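Local coordinates for nucleoside-diphosphate-sugar epimerase (Pseudomonas aeruginosa, PDB 2X4G), which probably binds a nicotinamide dinucleotide in a Rossmann domain and acts on nucleotide sugars, although its substrate and reaction remain uncertain, at residues E59-E64 with A74-D79; L66-L71 with T106-A111. One frame throughout, in Å; residues are numbered along the deposited sequence.

In the fold
Contacts 1 and 2 sit at either end of the short helix 68-74, which carries the chain from edge strand 59-62 to strand 80-83. In contact 1 the strand receives the turn that leaves the helix; in contact 2 the start of the helix leans on helix 98-116. Their segments alternate along the chain, their centres are 12 Å apart, and they meet where Ala-63 CB lies 3.8 Å from Gly-70 O. Both reach strand 15-19, contact 1 at Lys-15 and Ala-17, contact 2 through Leu-71 and Phe-109 on Leu-19. In Rossmann folds this strand leads into the loop that would probably bind the dinucleotide; the coordinates place no cofactor here.

Contact 1 of 2, residues E59-E64 with A74-D79; sequences ECRVAE and ALRGLD
The beta-alpha-beta crossover that leaves edge strand 59-62, runs through helix 68-74 and enters strand 80-83 is held at its far end by Arg-61, whose guanidinium reaches the turn after the helix. CG lies anti to the carbonyl carbon (chi1 -56°) and the chain then runs extended from CG to NE, carrying the charged group off the strand. There NH2 donates twice. Arg-76 O accepts at 2.7 Å from Arg-61 NH2 in its own carbonyl plane, the N-H...O angle being 161°. Ala-74 O, 2.9 Å from Arg-61 NH2, is instead met from above its carbonyl plane. Both oxygens lie close to the guanidinium plane. Arginine suits this place because a planar group with several donors can serve one carbonyl of the last helical residue and one of the turn that follows; the partial negative charge of the helix end should also welcome the cation.

Glu-59 and Arg-61 on the edge strand of the parallel Rossmann sheet, and Ala-63 just beyond it, face this turn. Glu-59 OE2 forms a salt bridge with Arg-61 NH1 at 2.9 Å, approached from above the carboxylate plane; the bond from NE to the same oxygen is weak. Glu-59 OE1 pairs with Lys-15, so this one carboxylate probably offsets two positive charges.

Over one face of the Arg-61 guanidinium lies that of Arg-76, centres 4.0 Å apart and planes 16° from parallel. Glu-59 probably eases this pairing of like charges, and Arg-76 NH1 donates to Arg-73 O in the last part of the helix. Small alanines let the chain at the strand's end approach the helix end: Ala-74 CB is 3.8 Å from Arg-61 CB and 4.2 Å from Ala-63 CB. Gly-77, at positive phi, turns the chain toward Leu-78, whose CD2 rests 3.9 Å from Arg-61 NH2.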
loop_
_atom_site.group_PDB
_atom_site.type_symbol
_atom_site.label_atom_id
_atom_site.label_comp_id
_atom_site.label_asym_id
_atom_site.label_seq_id
_atom_site.Cartn_x
_atom_site.Cartn_y
_atom_site.Cartn_z
ATOM N N GLU A 59 17.689 -5.206 36.724
ATOM C CA GLU A 59 16.779 -6.174 37.323
ATOM C C GLU A 59 15.676 -6.350 36.274
ATOM O O GLU A 59 15.139 -5.369 35.786
ATOM C CB GLU A 59 16.248 -5.634 38.660
ATOM C CG GLU A 59 15.033 -6.344 39.233
ATOM C CD GLU A 59 14.545 -5.738 40.553
ATOM O OE1 GLU A 59 15.052 -4.680 41.002
ATOM O OE2 GLU A 59 13.626 -6.329 41.145
ATOM N N CYS A 60 15.376 -7.583 35.892
ATOM C CA CYS A 60 14.427 -7.857 34.814
ATOM C C CYS A 60 13.196 -8.477 35.365
ATOM O O CYS A 60 13.270 -9.407 36.165
ATOM C CB CYS A 60 15.021 -8.811 33.805
ATOM S SG CYS A 60 16.378 -8.064 32.954
ATOM N N ARG A 61 12.057 -7.974 34.908
ATOM C CA ARG A 61 10.758 -8.486 35.315
ATOM C C ARG A 61 9.965 -8.840 34.076
ATOM O O ARG A 61 9.837 -8.014 33.177
ATOM C CB ARG A 61 10.049 -7.430 36.144
ATOM C CG ARG A 61 10.884 -6.979 37.343
ATOM C CD ARG A 61 10.194 -5.900 38.149
ATOM N NE ARG A 61 10.883 -5.678 39.414
ATOM C CZ ARG A 61 10.499 -4.805 40.335
ATOM N NH1 ARG A 61 11.199 -4.693 41.448
ATOM N NH2 ARG A 61 9.419 -4.053 40.149
ATOM N N VAL A 62 9.472 -10.076 34.007
ATOM C CA VAL A 62 8.772 -10.548 32.811
ATOM C C VAL A 62 7.301 -10.157 32.889
ATOM O O VAL A 62 6.680 -10.261 33.936
ATOM C CB VAL A 62 8.898 -12.068 32.609
ATOM C CG1 VAL A 62 8.318 -12.467 31.258
ATOM C CG2 VAL A 62 10.332 -12.490 32.670
ATOM N N ALA A 63 6.756 -9.681 31.781
ATOM C CA ALA A 63 5.352 -9.335 31.729
ATOM C C ALA A 63 4.907 -9.204 30.289
ATOM O O ALA A 63 5.465 -8.408 29.536
ATOM C CB ALA A 63 5.104 -8.042 32.468
ATOM N N GLU A 64 3.916 -9.995 29.893
ATOM C CA GLU A 64 3.227 -9.756 28.622
ATOM C C GLU A 64 2.314 -8.546 28.823
ATOM O O GLU A 64 1.728 -8.358 29.882
ATOM C CB GLU A 64 2.434 -10.991 28.159
ATOM C CG GLU A 64 3.319 -12.137 27.645
ATOM C CD GLU A 64 2.690 -13.526 27.828
ATOM O OE1 GLU A 64 3.215 -14.327 28.647
ATOM O OE2 GLU A 64 1.665 -13.817 27.163
ATOM N N ALA A 74 5.203 -6.593 38.002
ATOM C CA ALA A 74 6.414 -5.975 37.472
ATOM C C ALA A 74 6.541 -4.488 37.826
ATOM O O ALA A 74 7.645 -3.953 37.842
ATOM C CB ALA A 74 6.495 -6.168 35.972
ATOM N N LEU A 75 5.421 -3.828 38.105
ATOM C CA LEU A 75 5.424 -2.416 38.483
ATOM C C LEU A 75 5.483 -2.166 40.007
ATOM O O LEU A 75 5.364 -1.021 40.464
ATOM C CB LEU A 75 4.190 -1.730 37.905
ATOM C CG LEU A 75 4.095 -1.687 36.379
ATOM C CD1 LEU A 75 2.708 -1.247 35.999
ATOM C CD2 LEU A 75 5.147 -0.770 35.738
ATOM N N ARG A 76 5.670 -3.223 40.798
ATOM C CA ARG A 76 5.782 -3.081 42.249
ATOM C C ARG A 76 7.073 -2.317 42.620
ATOM O O ARG A 76 8.125 -2.510 41.996
ATOM C CB ARG A 76 5.768 -4.464 42.923
ATOM C CG ARG A 76 7.098 -5.232 42.819
ATOM C CD ARG A 76 6.961 -6.720 43.148
ATOM N NE ARG A 76 8.237 -7.436 43.004
ATOM C CZ ARG A 76 8.700 -7.985 41.878
ATOM N NH1 ARG A 76 8.012 -7.950 40.736
ATOM N NH2 ARG A 76 9.873 -8.599 41.889
ATOM N N GLY A 77 6.965 -1.450 43.628
ATOM C CA GLY A 77 8.121 -0.897 44.328
ATOM C C GLY A 77 9.053 -0.076 43.470
ATOM O O GLY A 77 10.278 -0.136 43.635
ATOM N N LEU A 78 8.463 0.683 42.554
ATOM C CA LEU A 78 9.196 1.561 41.678
ATOM C C LEU A 78 9.004 2.992 42.114
ATOM O O LEU A 78 7.935 3.348 42.638
ATOM C CB LEU A 78 8.671 1.444 40.261
ATOM C CG LEU A 78 8.833 0.124 39.510
ATOM C CD1 LEU A 78 8.174 0.299 38.146
ATOM C CD2 LEU A 78 10.290 -0.306 39.370
ATOM N N ASP A 79 10.019 3.824 41.876
ATOM C CA ASP A 79 9.838 5.270 41.986
ATOM C C ASP A 79 9.411 5.913 40.654
ATOM O O ASP A 79 9.062 7.074 40.622
ATOM C CB ASP A 79 11.107 5.930 42.494
ATOM C CG ASP A 79 11.497 5.463 43.873
ATOM O OD1 ASP A 79 11.103 6.136 44.839
ATOM O OD2 ASP A 79 12.195 4.434 43.992
#

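Contact 2 of 2, residues L66-L71 with T106-A111; sequences LDHAGL and TNPFYA
Asp-67 O accepts the backbone N-H groups of Gly-70, at 2.9 Å between Gly-70 N and Asp-67 O, and of Leu-71, the residue that leans on Pro-108 and Phe-109 of the neighbouring helix. Asp-67 occupies the N-cap position, and these bonds belong to the first turn of helix 68-74, from which Leu-71 points to the other helix.

Pro-108 is the residue on which the contact centres. Proline fits within helix 98-116 at the cost of one backbone bond, with a kink there, and its compact ring offers apolar carbons to three residues. His-68 brings the CD2-NE2 side of its imidazole to the ring, NE2 3.5 Å from Pro-108 CB, at an oblique angle; its CG stands anti to the carbonyl carbon (chi1 -47°), which sends the ring across to the other helix. Leu-66 lies alongside, pointing the same way as the proline, with its CD2 4.1 Å from Pro-108 CG. Leu-71 uses CD1, 4.3 Å from Pro-108 CB and equally near Phe-109 CA, while the phenyl ring turns inward to Phe-83 and Leu-19. Branched leucines suit these joins because they fill apolar surface without seeking polar partners. Such neighbouring helices on one face of the parallel sheet are characteristic of the Rossmann fold.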
loop_
_atom_site.group_PDB
_atom_site.type_symbol
_atom_site.label_atom_id
_atom_site.label_comp_id
_atom_site.label_asym_id
_atom_site.label_seq_id
_atom_site.Cartn_x
_atom_site.Cartn_y
_atom_site.Cartn_z
ATOM N N LEU A 66 -0.532 -7.657 27.984
ATOM C CA LEU A 66 -1.980 -7.824 28.073
ATOM C C LEU A 66 -2.320 -8.727 29.251
ATOM O O LEU A 66 -3.340 -9.409 29.232
ATOM C CB LEU A 66 -2.530 -8.407 26.761
ATOM C CG LEU A 66 -2.228 -7.593 25.491
ATOM C CD1 LEU A 66 -2.748 -8.299 24.236
ATOM C CD2 LEU A 66 -2.792 -6.162 25.586
ATOM N N ASP A 67 -1.469 -8.685 30.281
ATOM C CA ASP A 67 -1.498 -9.603 31.441
ATOM C C ASP A 67 -1.459 -8.775 32.748
ATOM O O ASP A 67 -0.397 -8.583 33.344
ATOM C CB ASP A 67 -0.298 -10.568 31.305
ATOM C CG ASP A 67 -0.033 -11.410 32.548
ATOM O OD1 ASP A 67 -0.932 -11.633 33.383
ATOM O OD2 ASP A 67 1.117 -11.870 32.669
ATOM N N HIS A 68 -2.629 -8.298 33.181
ATOM C CA HIS A 68 -2.761 -7.334 34.300
ATOM C C HIS A 68 -2.179 -7.812 35.630
ATOM O O HIS A 68 -1.787 -7.002 36.450
ATOM C CB HIS A 68 -4.229 -6.950 34.545
ATOM C CG HIS A 68 -4.984 -6.590 33.306
ATOM N ND1 HIS A 68 -5.831 -7.475 32.667
ATOM C CD2 HIS A 68 -5.023 -5.445 32.585
ATOM C CE1 HIS A 68 -6.353 -6.893 31.601
ATOM N NE2 HIS A 68 -5.875 -5.661 31.527
ATOM N N ALA A 69 -2.161 -9.116 35.863
ATOM C CA ALA A 69 -1.534 -9.668 37.065
ATOM C C ALA A 69 -0.020 -9.402 37.038
ATOM O O ALA A 69 0.576 -9.032 38.056
ATOM C CB ALA A 69 -1.815 -11.177 37.170
ATOM N N GLY A 70 0.579 -9.583 35.859
ATOM C CA GLY A 70 2.027 -9.551 35.690
ATOM C C GLY A 70 2.599 -8.155 35.567
ATOM O O GLY A 70 3.722 -7.903 36.014
ATOM N N LEU A 71 1.851 -7.246 34.947
ATOM C CA LEU A 71 2.267 -5.853 34.890
ATOM C C LEU A 71 2.298 -5.280 36.301
ATOM O O LEU A 71 3.295 -4.687 36.706
ATOM C CB LEU A 71 1.332 -5.026 34.006
ATOM C CG LEU A 71 1.504 -5.227 32.504
ATOM C CD1 LEU A 71 0.261 -4.799 31.736
ATOM C CD2 LEU A 71 2.744 -4.483 32.008
ATOM N N THR A 106 -1.868 0.093 25.388
ATOM C CA THR A 106 -1.591 1.025 26.475
ATOM C C THR A 106 -2.588 0.915 27.609
ATOM O O THR A 106 -2.241 1.142 28.763
ATOM C CB THR A 106 -1.590 2.493 26.023
ATOM O OG1 THR A 106 -2.782 2.755 25.279
ATOM C CG2 THR A 106 -0.357 2.818 25.182
ATOM N N ASN A 107 -3.833 0.587 27.303
ATOM C CA ASN A 107 -4.856 0.701 28.329
ATOM C C ASN A 107 -4.572 -0.165 29.560
ATOM O O ASN A 107 -4.703 0.317 30.688
ATOM C CB ASN A 107 -6.256 0.451 27.780
ATOM C CG ASN A 107 -7.269 1.392 28.383
ATOM O OD1 ASN A 107 -7.041 2.614 28.444
ATOM N ND2 ASN A 107 -8.386 0.844 28.857
ATOM N N PRO A 108 -4.155 -1.430 29.361
ATOM C CA PRO A 108 -3.846 -2.251 30.527
ATOM C C PRO A 108 -2.678 -1.703 31.348
ATOM O O PRO A 108 -2.658 -1.844 32.571
ATOM C CB PRO A 108 -3.483 -3.617 29.916
ATOM C CG PRO A 108 -4.110 -3.628 28.591
ATOM C CD PRO A 108 -4.035 -2.203 28.116
ATOM N N PHE A 109 -1.714 -1.092 30.676
ATOM C CA PHE A 109 -0.537 -0.563 31.341
ATOM C C PHE A 109 -0.953 0.490 32.347
ATOM O O PHE A 109 -0.517 0.473 33.491
ATOM C CB PHE A 109 0.441 0.012 30.309
ATOM C CG PHE A 109 1.494 0.898 30.900
ATOM C CD1 PHE A 109 2.599 0.350 31.530
ATOM C CD2 PHE A 109 1.372 2.274 30.835
ATOM C CE1 PHE A 109 3.556 1.149 32.084
ATOM C CE2 PHE A 109 2.324 3.076 31.380
ATOM C CZ PHE A 109 3.426 2.514 32.011
ATOM N N TYR A 110 -1.804 1.404 31.905
ATOM C CA TYR A 110 -2.328 2.449 32.774
ATOM C C TYR A 110 -3.137 1.834 33.911
ATOM O O TYR A 110 -2.992 2.216 35.084
ATOM C CB TYR A 110 -3.195 3.414 31.978
ATOM C CG TYR A 110 -2.426 4.285 31.018
ATOM C CD1 TYR A 110 -1.430 5.128 31.465
ATOM C CD2 TYR A 110 -2.701 4.275 29.668
ATOM C CE1 TYR A 110 -0.721 5.940 30.592
ATOM C CE2 TYR A 110 -1.998 5.087 28.786
ATOM C CZ TYR A 110 -1.016 5.919 29.256
ATOM O OH TYR A 110 -0.335 6.727 28.385
ATOM N N ALA A 111 -3.977 0.869 33.559
ATOM C CA ALA A 111 -4.659 0.066 34.562
ATOM C C ALA A 111 -3.666 -0.410 35.628
ATOM O O ALA A 111 -3.860 -0.128 36.808
ATOM C CB ALA A 111 -5.367 -1.127 33.912
#